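Local atomic coordinates of proton-dependent oligopeptide transporter family protein (Xanthomonas campestris, PDB entry 6EI3), a protein that probably couples the movement of protons across the membrane to peptide uptake, as a POT-family transporter of the Major Facilitator Superfamily. Residues L95-R100 / L166-A171; A91-F96 / S101-G106; L25-I30 / F326-M331. All coordinates share one frame; numbering follows the deposited sequence.

Contact 1: L95-R100 / L166-A171; sequences LFEDSR and LGPSWA. With 78M ((2S)-2,3-dihydroxypropyl(7Z)-pentadec-7-enoate), chain D.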
loop_
_atom_site.group_PDB
_atom_site.type_symbol
_atom_site.label_atom_id
_atom_site.label_comp_id
_atom_site.label_asym_id
_atom_site.label_seq_id
_atom_site.Cartn_x
_atom_site.Cartn_y
_atom_site.Cartn_z
ATOM N N LEU A 95 -0.785 22.950 -14.665
ATOM C CA LEU A 95 -0.125 23.418 -15.883
ATOM C C LEU A 95 -0.407 22.507 -17.094
ATOM O O LEU A 95 -0.358 22.984 -18.227
ATOM C CB LEU A 95 1.405 23.459 -15.648
ATOM C CG LEU A 95 2.053 24.755 -15.125
ATOM C CD1 LEU A 95 1.588 25.104 -13.712
ATOM C CD2 LEU A 95 3.578 24.607 -15.079
ATOM N N PHE A 96 -0.661 21.191 -16.858
ATOM C CA PHE A 96 -0.820 20.227 -17.942
ATOM C C PHE A 96 -2.058 19.327 -17.864
ATOM O O PHE A 96 -2.029 18.194 -18.338
ATOM C CB PHE A 96 0.452 19.385 -18.056
ATOM C CG PHE A 96 1.748 20.162 -18.156
ATOM C CD1 PHE A 96 2.075 20.858 -19.316
ATOM C CD2 PHE A 96 2.659 20.163 -17.106
ATOM C CE1 PHE A 96 3.276 21.574 -19.410
ATOM C CE2 PHE A 96 3.868 20.867 -17.208
ATOM C CZ PHE A 96 4.164 21.576 -18.355
ATOM N N GLU A 97 -3.169 19.868 -17.374
ATOM C CA GLU A 97 -4.471 19.196 -17.248
ATOM C C GLU A 97 -4.954 18.581 -18.578
ATOM O O GLU A 97 -5.515 17.481 -18.582
ATOM C CB GLU A 97 -5.475 20.228 -16.721
ATOM C CG GLU A 97 -6.912 19.777 -16.539
ATOM C CD GLU A 97 -7.792 20.933 -16.104
ATOM O OE1 GLU A 97 -7.501 21.530 -15.041
ATOM O OE2 GLU A 97 -8.747 21.268 -16.841
ATOM N N ASP A 98 -4.735 19.299 -19.703
ATOM C CA ASP A 98 -5.125 18.869 -21.045
ATOM C C ASP A 98 -3.972 18.200 -21.813
ATOM O O ASP A 98 -4.112 17.935 -23.007
ATOM C CB ASP A 98 -5.696 20.061 -21.836
ATOM C CG ASP A 98 -6.997 20.603 -21.265
ATOM O OD1 ASP A 98 -7.981 19.832 -21.191
ATOM O OD2 ASP A 98 -7.034 21.806 -20.910
ATOM N N SER A 99 -2.847 17.914 -21.124
ATOM C CA SER A 99 -1.664 17.309 -21.737
ATOM C C SER A 99 -1.304 15.980 -21.072
ATOM O O SER A 99 -0.922 15.953 -19.899
ATOM C CB SER A 99 -0.486 18.280 -21.695
ATOM O OG SER A 99 0.763 17.612 -21.792
ATOM N N ARG A 100 -1.407 14.883 -21.838
ATOM C CA ARG A 100 -1.110 13.524 -21.393
ATOM C C ARG A 100 0.306 13.434 -20.814
ATOM O O ARG A 100 0.488 12.907 -19.718
ATOM C CB ARG A 100 -1.299 12.566 -22.581
ATOM C CG ARG A 100 -1.333 11.105 -22.223
ATOM C CD ARG A 100 -1.383 10.249 -23.471
ATOM N NE ARG A 100 -1.228 8.840 -23.125
ATOM C CZ ARG A 100 -0.079 8.175 -23.160
ATOM N NH1 ARG A 100 1.037 8.784 -23.545
ATOM N NH2 ARG A 100 -0.038 6.894 -22.823
ATOM N N LEU A 166 -17.282 22.140 -10.105
ATOM C CA LEU A 166 -16.337 23.216 -10.398
ATOM C C LEU A 166 -15.354 22.869 -11.519
ATOM O O LEU A 166 -14.895 23.766 -12.219
ATOM C CB LEU A 166 -15.570 23.663 -9.124
ATOM C CG LEU A 166 -16.341 23.851 -7.803
ATOM C CD1 LEU A 166 -15.397 24.251 -6.672
ATOM C CD2 LEU A 166 -17.450 24.888 -7.929
ATOM N N GLY A 167 -15.005 21.592 -11.661
ATOM C CA GLY A 167 -14.068 21.185 -12.701
ATOM C C GLY A 167 -12.708 20.741 -12.193
ATOM O O GLY A 167 -12.411 20.916 -11.009
ATOM N N PRO A 168 -11.867 20.181 -13.106
ATOM C CA PRO A 168 -10.566 19.609 -12.698
ATOM C C PRO A 168 -9.537 20.555 -12.073
ATOM O O PRO A 168 -8.804 20.125 -11.179
ATOM C CB PRO A 168 -10.015 18.994 -13.992
ATOM C CG PRO A 168 -11.189 18.846 -14.900
ATOM C CD PRO A 168 -12.154 19.914 -14.537
ATOM N N SER A 169 -9.440 21.799 -12.568
ATOM C CA SER A 169 -8.540 22.827 -12.040
ATOM C C SER A 169 -8.856 23.081 -10.562
ATOM O O SER A 169 -7.946 23.374 -9.798
ATOM C CB SER A 169 -8.717 24.140 -12.810
ATOM O OG SER A 169 -8.048 24.111 -14.059
ATOM N N TRP A 170 -10.136 22.997 -10.170
ATOM C CA TRP A 170 -10.511 23.199 -8.775
ATOM C C TRP A 170 -10.283 21.934 -7.981
ATOM O O TRP A 170 -9.719 21.996 -6.889
ATOM C CB TRP A 170 -11.962 23.688 -8.637
ATOM C CG TRP A 170 -12.146 25.098 -9.121
ATOM C CD1 TRP A 170 -12.436 25.494 -10.391
ATOM C CD2 TRP A 170 -11.971 26.300 -8.355
ATOM N NE1 TRP A 170 -12.491 26.866 -10.457
ATOM C CE2 TRP A 170 -12.184 27.388 -9.227
ATOM C CE3 TRP A 170 -11.672 26.564 -7.007
ATOM C CZ2 TRP A 170 -12.117 28.722 -8.798
ATOM C CZ3 TRP A 170 -11.604 27.885 -6.579
ATOM C CH2 TRP A 170 -11.803 28.947 -7.474
ATOM N N ALA A 171 -10.681 20.780 -8.537
ATOM C CA ALA A 171 -10.562 19.499 -7.847
ATOM C C ALA A 171 -9.100 19.076 -7.597
ATOM O O ALA A 171 -8.804 18.531 -6.525
ATOM C CB ALA A 171 -11.306 18.439 -8.613
HETATM O O21 78M D . -13.936 27.967 -12.724
HETATM C C20 78M D . -12.788 28.603 -13.266
HETATM C C18 78M D . -11.936 27.637 -14.057
HETATM O O19 78M D . -12.032 26.314 -13.516
HETATM C C17 78M D . -10.484 28.055 -14.127
HETATM O O2 78M D . -10.068 28.200 -12.747
HETATM C C1 78M D . -8.798 27.932 -12.425
HETATM O O1 78M D . -8.000 27.423 -13.170
HETATM C C2 78M D . -8.496 28.388 -11.030
HETATM C C3 78M D . -8.331 27.256 -10.028
HETATM C C4 78M D . -8.044 27.799 -8.646
HETATM C C5 78M D . -7.764 26.774 -7.571
HETATM C C6 78M D . -7.421 27.429 -6.238
HETATM C C7 78M D . -7.208 26.448 -5.127
HETATM C C8 78M D . -7.650 26.534 -3.883
HETATM C C9 78M D . -8.492 27.619 -3.286
HETATM C C10 78M D . -9.820 27.090 -2.736
HETATM C C11 78M D . -9.876 26.949 -1.219
HETATM C C12 78M D . -8.989 25.855 -0.619
HETATM C C13 78M D . -9.041 25.793 0.904
HETATM C C15 78M D . -6.693 25.419 1.756
HETATM C C14 78M D . -8.070 24.824 1.546
#
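E97 and S169 join an interhelical loop of the membrane bundle to the start of a neighbouring helix: a type I beta turn from F96 to S99, linking helix 62-95 to helix 100-117, reaches across to the first turn of helix 168-188. The polar part is one hydrogen bond, from S169 OG to E97 OE1 at 2.8 Å, which meets the carboxylate on its syn side, 15° out of the plane. With CG anti to the backbone N (chi1 178°) and the chain straight beyond it, the glutamate spans the gap at full length. G167 is the N-cap of the receiving helix, and the helix start would probably favour the negative charge placed there.

Packing adds little: E97 and P168 cross at about a right angle, and P168 CB touches E97 CD at 3.6 Å. Within the same turn, S99 OG caps helix 100-117 by bonding to G102 N.

A bound lipid lies beside the contact. The monoacylglycerol chain lies over one face of the W170 indole, its C3 above the centre of the ring system, and the ester carbonyl oxygen O1 lies 3.4 Å from S169 CB. W170 NE1 donates a hydrogen bond of 2.9 Å to the lipid hydroxyl O21.

Contact 2: A91-F96 / S101-G106; sequences ACLALF and SGFFVG. With 78M ((2S)-2,3-dihydroxypropyl(7Z)-pentadec-7-enoate), chain R; 78M ((2S)-2,3-dihydroxypropyl(7Z)-pentadec-7-enoate), chain G.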
loop_
_atom_site.group_PDB
_atom_site.type_symbol
_atom_site.label_atom_id
_atom_site.label_comp_id
_atom_site.label_asym_id
_atom_site.label_seq_id
_atom_site.Cartn_x
_atom_site.Cartn_y
_atom_site.Cartn_z
ATOM N N ALA A 91 1.496 20.933 -9.162
ATOM C CA ALA A 91 1.544 22.065 -10.108
ATOM C C ALA A 91 1.496 21.556 -11.568
ATOM O O ALA A 91 0.961 22.237 -12.440
ATOM C CB ALA A 91 2.815 22.870 -9.897
ATOM N N CYS A 92 2.055 20.361 -11.833
ATOM C CA CYS A 92 2.010 19.778 -13.162
ATOM C C CYS A 92 0.588 19.374 -13.517
ATOM O O CYS A 92 0.168 19.611 -14.652
ATOM C CB CYS A 92 2.982 18.618 -13.300
ATOM S SG CYS A 92 4.704 19.122 -13.512
ATOM N N LEU A 93 -0.189 18.866 -12.533
ATOM C CA LEU A 93 -1.579 18.510 -12.789
ATOM C C LEU A 93 -2.435 19.749 -13.186
ATOM O O LEU A 93 -3.457 19.581 -13.858
ATOM C CB LEU A 93 -2.227 17.712 -11.648
ATOM C CG LEU A 93 -1.513 16.471 -11.077
ATOM C CD1 LEU A 93 -2.366 15.818 -10.035
ATOM C CD2 LEU A 93 -1.132 15.439 -12.154
ATOM N N ALA A 94 -1.964 20.984 -12.833
ATOM C CA ALA A 94 -2.586 22.286 -13.148
ATOM C C ALA A 94 -2.107 22.811 -14.499
ATOM O O ALA A 94 -2.922 23.082 -15.373
ATOM C CB ALA A 94 -2.251 23.299 -12.054
ATOM N N LEU A 95 -0.785 22.950 -14.665
ATOM C CA LEU A 95 -0.125 23.418 -15.883
ATOM C C LEU A 95 -0.407 22.507 -17.094
ATOM O O LEU A 95 -0.358 22.984 -18.227
ATOM C CB LEU A 95 1.405 23.459 -15.648
ATOM C CG LEU A 95 2.053 24.755 -15.125
ATOM C CD1 LEU A 95 1.588 25.104 -13.712
ATOM C CD2 LEU A 95 3.578 24.607 -15.079
ATOM N N PHE A 96 -0.661 21.191 -16.858
ATOM C CA PHE A 96 -0.820 20.227 -17.942
ATOM C C PHE A 96 -2.058 19.327 -17.864
ATOM O O PHE A 96 -2.029 18.194 -18.338
ATOM C CB PHE A 96 0.452 19.385 -18.056
ATOM C CG PHE A 96 1.748 20.162 -18.156
ATOM C CD1 PHE A 96 2.075 20.858 -19.316
ATOM C CD2 PHE A 96 2.659 20.163 -17.106
ATOM C CE1 PHE A 96 3.276 21.574 -19.410
ATOM C CE2 PHE A 96 3.868 20.867 -17.208
ATOM C CZ PHE A 96 4.164 21.576 -18.355
ATOM N N SER A 101 1.294 13.989 -21.528
ATOM C CA SER A 101 2.696 13.988 -21.106
ATOM C C SER A 101 2.925 14.730 -19.779
ATOM O O SER A 101 3.513 14.166 -18.854
ATOM C CB SER A 101 3.578 14.577 -22.203
ATOM O OG SER A 101 4.938 14.285 -21.931
ATOM N N GLY A 102 2.430 15.955 -19.685
ATOM C CA GLY A 102 2.606 16.777 -18.493
ATOM C C GLY A 102 1.863 16.285 -17.267
ATOM O O GLY A 102 2.381 16.382 -16.149
ATOM N N PHE A 103 0.625 15.773 -17.465
ATOM C CA PHE A 103 -0.203 15.252 -16.380
ATOM C C PHE A 103 0.412 13.967 -15.839
ATOM O O PHE A 103 0.396 13.756 -14.628
ATOM C CB PHE A 103 -1.657 15.036 -16.841
ATOM C CG PHE A 103 -2.640 14.793 -15.718
ATOM C CD1 PHE A 103 -2.900 13.503 -15.261
ATOM C CD2 PHE A 103 -3.347 15.847 -15.152
ATOM C CE1 PHE A 103 -3.816 13.279 -14.229
ATOM C CE2 PHE A 103 -4.259 15.620 -14.119
ATOM C CZ PHE A 103 -4.461 14.343 -13.643
ATOM N N PHE A 104 1.004 13.134 -16.718
ATOM C CA PHE A 104 1.637 11.895 -16.245
ATOM C C PHE A 104 2.965 12.170 -15.538
ATOM O O PHE A 104 3.284 11.474 -14.574
ATOM C CB PHE A 104 1.760 10.816 -17.336
ATOM C CG PHE A 104 0.450 10.265 -17.869
ATOM C CD1 PHE A 104 -0.762 10.571 -17.255
ATOM C CD2 PHE A 104 0.429 9.428 -18.981
ATOM C CE1 PHE A 104 -1.971 10.086 -17.766
ATOM C CE2 PHE A 104 -0.779 8.912 -19.470
ATOM C CZ PHE A 104 -1.972 9.259 -18.869
ATOM N N VAL A 105 3.706 13.217 -15.973
ATOM C CA VAL A 105 4.940 13.651 -15.303
ATOM C C VAL A 105 4.535 14.104 -13.879
ATOM O O VAL A 105 5.165 13.690 -12.912
ATOM C CB VAL A 105 5.699 14.752 -16.097
ATOM C CG1 VAL A 105 6.726 15.469 -15.212
ATOM C CG2 VAL A 105 6.381 14.164 -17.339
ATOM N N GLY A 106 3.447 14.870 -13.787
ATOM C CA GLY A 106 2.848 15.318 -12.526
ATOM C C GLY A 106 2.542 14.164 -11.590
ATOM O O GLY A 106 3.014 14.164 -10.457
HETATM O O21 78M R . 15.736 2.947 -5.756
HETATM C C20 78M R . 16.384 3.785 -6.704
HETATM C C18 78M R . 15.377 4.457 -7.608
HETATM O O19 78M R . 14.866 3.519 -8.561
HETATM C C17 78M R . 15.938 5.682 -8.295
HETATM O O2 78M R . 14.789 6.263 -8.956
HETATM C C1 78M R . 14.951 7.386 -9.665
HETATM O O1 78M R . 15.891 8.131 -9.555
HETATM C C2 78M R . 13.840 7.552 -10.656
HETATM C C3 78M R . 12.884 8.686 -10.336
HETATM C C4 78M R . 12.566 9.513 -11.570
HETATM C C5 78M R . 11.285 10.315 -11.488
HETATM C C6 78M R . 10.020 9.520 -11.804
HETATM C C7 78M R . 8.897 10.464 -12.080
HETATM C C8 78M R . 8.102 10.517 -13.138
HETATM C C9 78M R . 8.026 9.609 -14.330
HETATM C C10 78M R . 6.642 9.737 -14.963
HETATM C C11 78M R . 6.537 9.226 -16.387
HETATM C C12 78M R . 5.516 9.989 -17.211
HETATM C C13 78M R . 5.433 9.552 -18.661
HETATM C C15 78M R . 4.413 10.008 -20.930
HETATM C C14 78M R . 4.740 10.559 -19.563
HETATM O O21 78M G . -1.112 1.723 -21.408
HETATM C C20 78M G . -0.287 2.872 -21.555
HETATM C C18 78M G . -0.396 3.766 -20.342
HETATM O O19 78M G . -1.652 4.451 -20.342
HETATM C C17 78M G . 0.731 4.772 -20.243
HETATM O O2 78M G . 1.247 4.706 -18.888
HETATM C C1 78M G . 0.756 5.551 -17.972
HETATM O O1 78M G . -0.182 6.276 -18.160
HETATM C C2 78M G . 1.504 5.447 -16.678
HETATM C C3 78M G . 1.608 6.753 -15.905
HETATM C C4 78M G . 1.626 6.511 -14.411
HETATM C C5 78M G . 2.182 7.650 -13.584
HETATM C C6 78M G . 2.640 7.221 -12.193
HETATM C C7 78M G . 4.020 6.645 -12.182
HETATM C C8 78M G . 4.685 6.221 -11.123
HETATM C C9 78M G . 6.076 5.668 -11.119
HETATM C C10 78M G . 6.125 4.148 -11.066
HETATM C C11 78M G . 7.468 3.593 -10.617
HETATM C C12 78M G . 7.483 2.082 -10.552
HETATM C C13 78M G . 8.661 1.468 -9.824
HETATM C C15 78M G . 9.730 -0.699 -9.085
HETATM C C14 78M G . 8.497 -0.023 -9.621
#
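C92, L93 and F96 pack on G102, F103 and G106 in a buried antiparallel helical hairpin, formed where helix 62-95 ends and helix 100-117 begins. The short segments run at 168° to each other, and their axes approach to 7.6 Å, close for two helices. Two glycines spaced four apart, a GxxxG motif, make this possible by presenting bare backbone to the neighbour. C92 CB sits 3.4 Å from G106 CA, tighter than usual for two carbons. One turn away F96 CB lies 3.4 Å from G102 CA, and the start of the phenyl ring rests obliquely on the same glycine.

Beside this seam the side chains take over. L93 reaches across with its CD2 methyl, which stands over the face of the F103 ring in a CH-pi contact, 3.6 Å from the centroid and 9° off the normal. The same methyl is 3.4 Å from F103 O, so it touches both the ring and the backbone of F103. F103 has its CG anti to the backbone N (chi1 -167°), which swings the ring toward L93, and F96 O lies at the ring's edge. F28 and F172 also meet this ring. F104 points to the outer side, where one lipid lays its ester carbonyl over the ring face and another brings its chain end to the edge.

No hydrogen bond crosses between the segments; carbonyls such as C92 O and G102 O are used within their own helices. Cohesion therefore rests on van der Waals contact, short where C92 and F96 meet the glycines, and on the CH-pi contact of L93.

Contact 3: L25-I30 / F326-M331; sequences LVQFLI and FTASQM. With 78M ((2S)-2,3-dihydroxypropyl(7Z)-pentadec-7-enoate), chain K.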
loop_
_atom_site.group_PDB
_atom_site.type_symbol
_atom_site.label_atom_id
_atom_site.label_comp_id
_atom_site.label_asym_id
_atom_site.label_seq_id
_atom_site.Cartn_x
_atom_site.Cartn_y
_atom_site.Cartn_z
ATOM N N LEU A 25 -8.937 10.533 -9.109
ATOM C CA LEU A 25 -8.122 10.283 -10.299
ATOM C C LEU A 25 -8.836 9.480 -11.411
ATOM O O LEU A 25 -8.836 9.918 -12.561
ATOM C CB LEU A 25 -6.757 9.638 -9.932
ATOM C CG LEU A 25 -5.741 9.448 -11.106
ATOM C CD1 LEU A 25 -5.459 10.793 -11.828
ATOM C CD2 LEU A 25 -4.403 8.885 -10.587
ATOM N N VAL A 26 -9.419 8.318 -11.081
ATOM C CA VAL A 26 -10.112 7.475 -12.060
ATOM C C VAL A 26 -11.378 8.171 -12.628
ATOM O O VAL A 26 -11.574 8.165 -13.845
ATOM C CB VAL A 26 -10.378 6.062 -11.488
ATOM C CG1 VAL A 26 -11.294 5.252 -12.398
ATOM C CG2 VAL A 26 -9.061 5.317 -11.331
ATOM N N GLN A 27 -12.215 8.789 -11.758
ATOM C CA GLN A 27 -13.414 9.484 -12.222
ATOM C C GLN A 27 -13.029 10.652 -13.131
ATOM O O GLN A 27 -13.693 10.883 -14.138
ATOM C CB GLN A 27 -14.281 9.952 -11.044
ATOM C CG GLN A 27 -15.633 10.544 -11.511
ATOM C CD GLN A 27 -16.814 10.163 -10.654
ATOM O OE1 GLN A 27 -16.683 9.787 -9.486
ATOM N NE2 GLN A 27 -18.010 10.268 -11.220
ATOM N N PHE A 28 -11.936 11.368 -12.810
ATOM C CA PHE A 28 -11.474 12.425 -13.703
ATOM C C PHE A 28 -10.989 11.778 -15.023
ATOM O O PHE A 28 -11.347 12.248 -16.101
ATOM C CB PHE A 28 -10.300 13.242 -13.076
ATOM C CG PHE A 28 -9.498 13.979 -14.133
ATOM C CD1 PHE A 28 -10.051 15.052 -14.828
ATOM C CD2 PHE A 28 -8.214 13.561 -14.474
ATOM C CE1 PHE A 28 -9.335 15.690 -15.849
ATOM C CE2 PHE A 28 -7.498 14.203 -15.488
ATOM C CZ PHE A 28 -8.053 15.273 -16.155
ATOM N N LEU A 29 -10.131 10.731 -14.935
ATOM C CA LEU A 29 -9.543 10.136 -16.150
ATOM C C LEU A 29 -10.539 9.576 -17.162
ATOM O O LEU A 29 -10.362 9.778 -18.357
ATOM C CB LEU A 29 -8.501 9.050 -15.803
ATOM C CG LEU A 29 -7.135 9.552 -15.262
ATOM C CD1 LEU A 29 -6.330 8.394 -14.716
ATOM C CD2 LEU A 29 -6.337 10.314 -16.341
ATOM N N ILE A 30 -11.568 8.870 -16.696
ATOM C CA ILE A 30 -12.508 8.147 -17.563
ATOM C C ILE A 30 -13.287 9.064 -18.533
ATOM O O ILE A 30 -13.630 8.597 -19.605
ATOM C CB ILE A 30 -13.416 7.198 -16.736
ATOM C CG1 ILE A 30 -13.942 6.022 -17.594
ATOM C CG2 ILE A 30 -14.538 7.916 -15.968
ATOM C CD1 ILE A 30 -12.866 5.023 -18.029
ATOM N N PHE A 326 -25.028 13.754 -5.881
ATOM C CA PHE A 326 -24.020 12.745 -5.497
ATOM C C PHE A 326 -23.113 12.352 -6.656
ATOM O O PHE A 326 -23.498 12.466 -7.819
ATOM C CB PHE A 326 -24.721 11.498 -4.918
ATOM C CG PHE A 326 -23.864 10.613 -4.042
ATOM C CD1 PHE A 326 -23.643 10.935 -2.707
ATOM C CD2 PHE A 326 -23.312 9.438 -4.541
ATOM C CE1 PHE A 326 -22.852 10.115 -1.896
ATOM C CE2 PHE A 326 -22.513 8.626 -3.734
ATOM C CZ PHE A 326 -22.308 8.958 -2.411
ATOM N N THR A 327 -21.906 11.874 -6.344
ATOM C CA THR A 327 -20.994 11.414 -7.389
ATOM C C THR A 327 -20.323 10.134 -6.891
ATOM O O THR A 327 -20.071 10.013 -5.697
ATOM C CB THR A 327 -20.085 12.549 -7.895
ATOM O OG1 THR A 327 -19.316 12.083 -8.992
ATOM C CG2 THR A 327 -19.207 13.152 -6.813
ATOM N N ALA A 328 -20.104 9.157 -7.793
ATOM C CA ALA A 328 -19.567 7.827 -7.467
ATOM C C ALA A 328 -18.347 7.802 -6.508
ATOM O O ALA A 328 -18.296 6.968 -5.591
ATOM C CB ALA A 328 -19.237 7.062 -8.753
ATOM N N SER A 329 -17.371 8.698 -6.748
ATOM C CA SER A 329 -16.127 8.796 -5.961
ATOM C C SER A 329 -16.360 9.039 -4.473
ATOM O O SER A 329 -15.555 8.591 -3.660
ATOM C CB SER A 329 -15.208 9.860 -6.548
ATOM O OG SER A 329 -14.505 9.355 -7.672
ATOM N N GLN A 330 -17.472 9.713 -4.110
ATOM C CA GLN A 330 -17.796 9.994 -2.703
ATOM C C GLN A 330 -17.971 8.735 -1.836
ATOM O O GLN A 330 -17.811 8.815 -0.617
ATOM C CB GLN A 330 -19.031 10.881 -2.590
ATOM C CG GLN A 330 -18.810 12.292 -3.129
ATOM C CD GLN A 330 -20.076 13.066 -2.974
ATOM O OE1 GLN A 330 -21.035 12.841 -3.688
ATOM N NE2 GLN A 330 -20.133 13.915 -1.972
ATOM N N MET A 331 -18.275 7.574 -2.464
ATOM C CA MET A 331 -18.453 6.308 -1.740
ATOM C C MET A 331 -17.178 5.914 -1.005
ATOM O O MET A 331 -17.259 5.188 -0.018
ATOM C CB MET A 331 -18.872 5.169 -2.688
ATOM C CG MET A 331 -20.284 5.337 -3.244
ATOM S SD MET A 331 -21.591 5.481 -1.992
ATOM C CE MET A 331 -21.824 3.765 -1.546
HETATM O O21 78M K . -31.899 3.826 -1.534
HETATM C C20 78M K . -32.374 4.969 -0.840
HETATM C C18 78M K . -31.225 5.834 -0.378
HETATM O O19 78M K . -30.365 5.089 0.493
HETATM C C17 78M K . -31.684 7.107 0.298
HETATM O O2 78M K . -30.479 7.907 0.353
HETATM C C1 78M K . -30.462 9.098 -0.263
HETATM O O1 78M K . -31.440 9.660 -0.682
HETATM C C2 78M K . -29.062 9.613 -0.400
HETATM C C3 78M K . -28.333 8.943 -1.551
HETATM C C4 78M K . -26.840 9.212 -1.549
HETATM C C5 78M K . -26.019 8.097 -2.186
HETATM C C6 78M K . -25.895 6.823 -1.340
HETATM C C7 78M K . -25.060 7.061 -0.127
HETATM C C8 78M K . -24.473 6.162 0.630
HETATM C C9 78M K . -23.631 6.465 1.829
HETATM C C10 78M K . -22.180 6.786 1.443
HETATM C C11 78M K . -21.846 8.265 1.253
HETATM C C12 78M K . -21.544 9.037 2.531
HETATM C C13 78M K . -20.292 8.580 3.267
HETATM C C15 78M K . -18.897 8.699 5.354
HETATM C C14 78M K . -20.143 9.173 4.654
HETATM O O HOH W 1 -12.177 8.380 -8.856
HETATM O O HOH W 2 -20.885 9.433 -10.615
#
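Q27 reaches S329 through two torsions: CG is anti to the backbone N (chi1 -173°), and a bend at chi2 (140°) turns the amide so that its oxygen faces the start of the 3-10 segment 328-331. S329 in turn holds OG beside its own backbone N, presenting two polar groups to one acceptor. S329 N donates to Q27 OE1 at 3.0 Å, almost in line with the C=O bond (160°). S329 OG lies 2.9 Å from Q27 OE1, but N23 O also lies within reach of its one proton, and which of the two receives it is not settled.

Two waters widen the grip. One accepts from Q27 N at 2.9 Å, serving an amide in the first turn of helix 25-30, and donates to S329 OG at 2.8 Å. The other bridges the amide nitrogen and the opposite backbone, accepting from Q27 NE2 at 3.1 Å and from A328 N. Both ends of the glutamine amide are thus engaged, which should fix its rotation.

In the Major Facilitator fold two helical bundles face each other, and this contact joins a helix near the start of the chain to the loop between helices 312-317 and 334-357 of the C-terminal half. Such a polar bridge is consistent with a tie between the halves on one side of the membrane. T327 and S329 also touch P160 of helix 137-165.

The loop carries its own brace. Q330 OE1 accepts from T327 N at 3.0 Å, while Q330 NE2 binds L157 O. That same OE1 stands above one face of the F326 ring, nearer one side of the ring than its middle; on the opposite face a monoacylglycerol chain places C5 3.5 Å above the ring's centre.

Overall arrangement
F28 and F103 help tie the three contacts together. Contacts 1 and 2 share L95 and F96, have centres about 8 Å apart, and touch where E97 CA lies 4.1 Å from F103 CD2. F28, on helix 25-30 of contact 3, joins both: its CE1 is 3.8 Å from P168 CG of contact 1, and its CE2 is 3.6 Å from F103 CZ of contact 2. The centre of contact 3 stands about 14 Å from that of contact 1 and about 19 Å from that of contact 2. Contact 3 alone reaches the C-terminal half. Bound monoacylglycerols touch W170 in contact 1, F104 in contact 2 (two molecules) and F326 and M331 in contact 3.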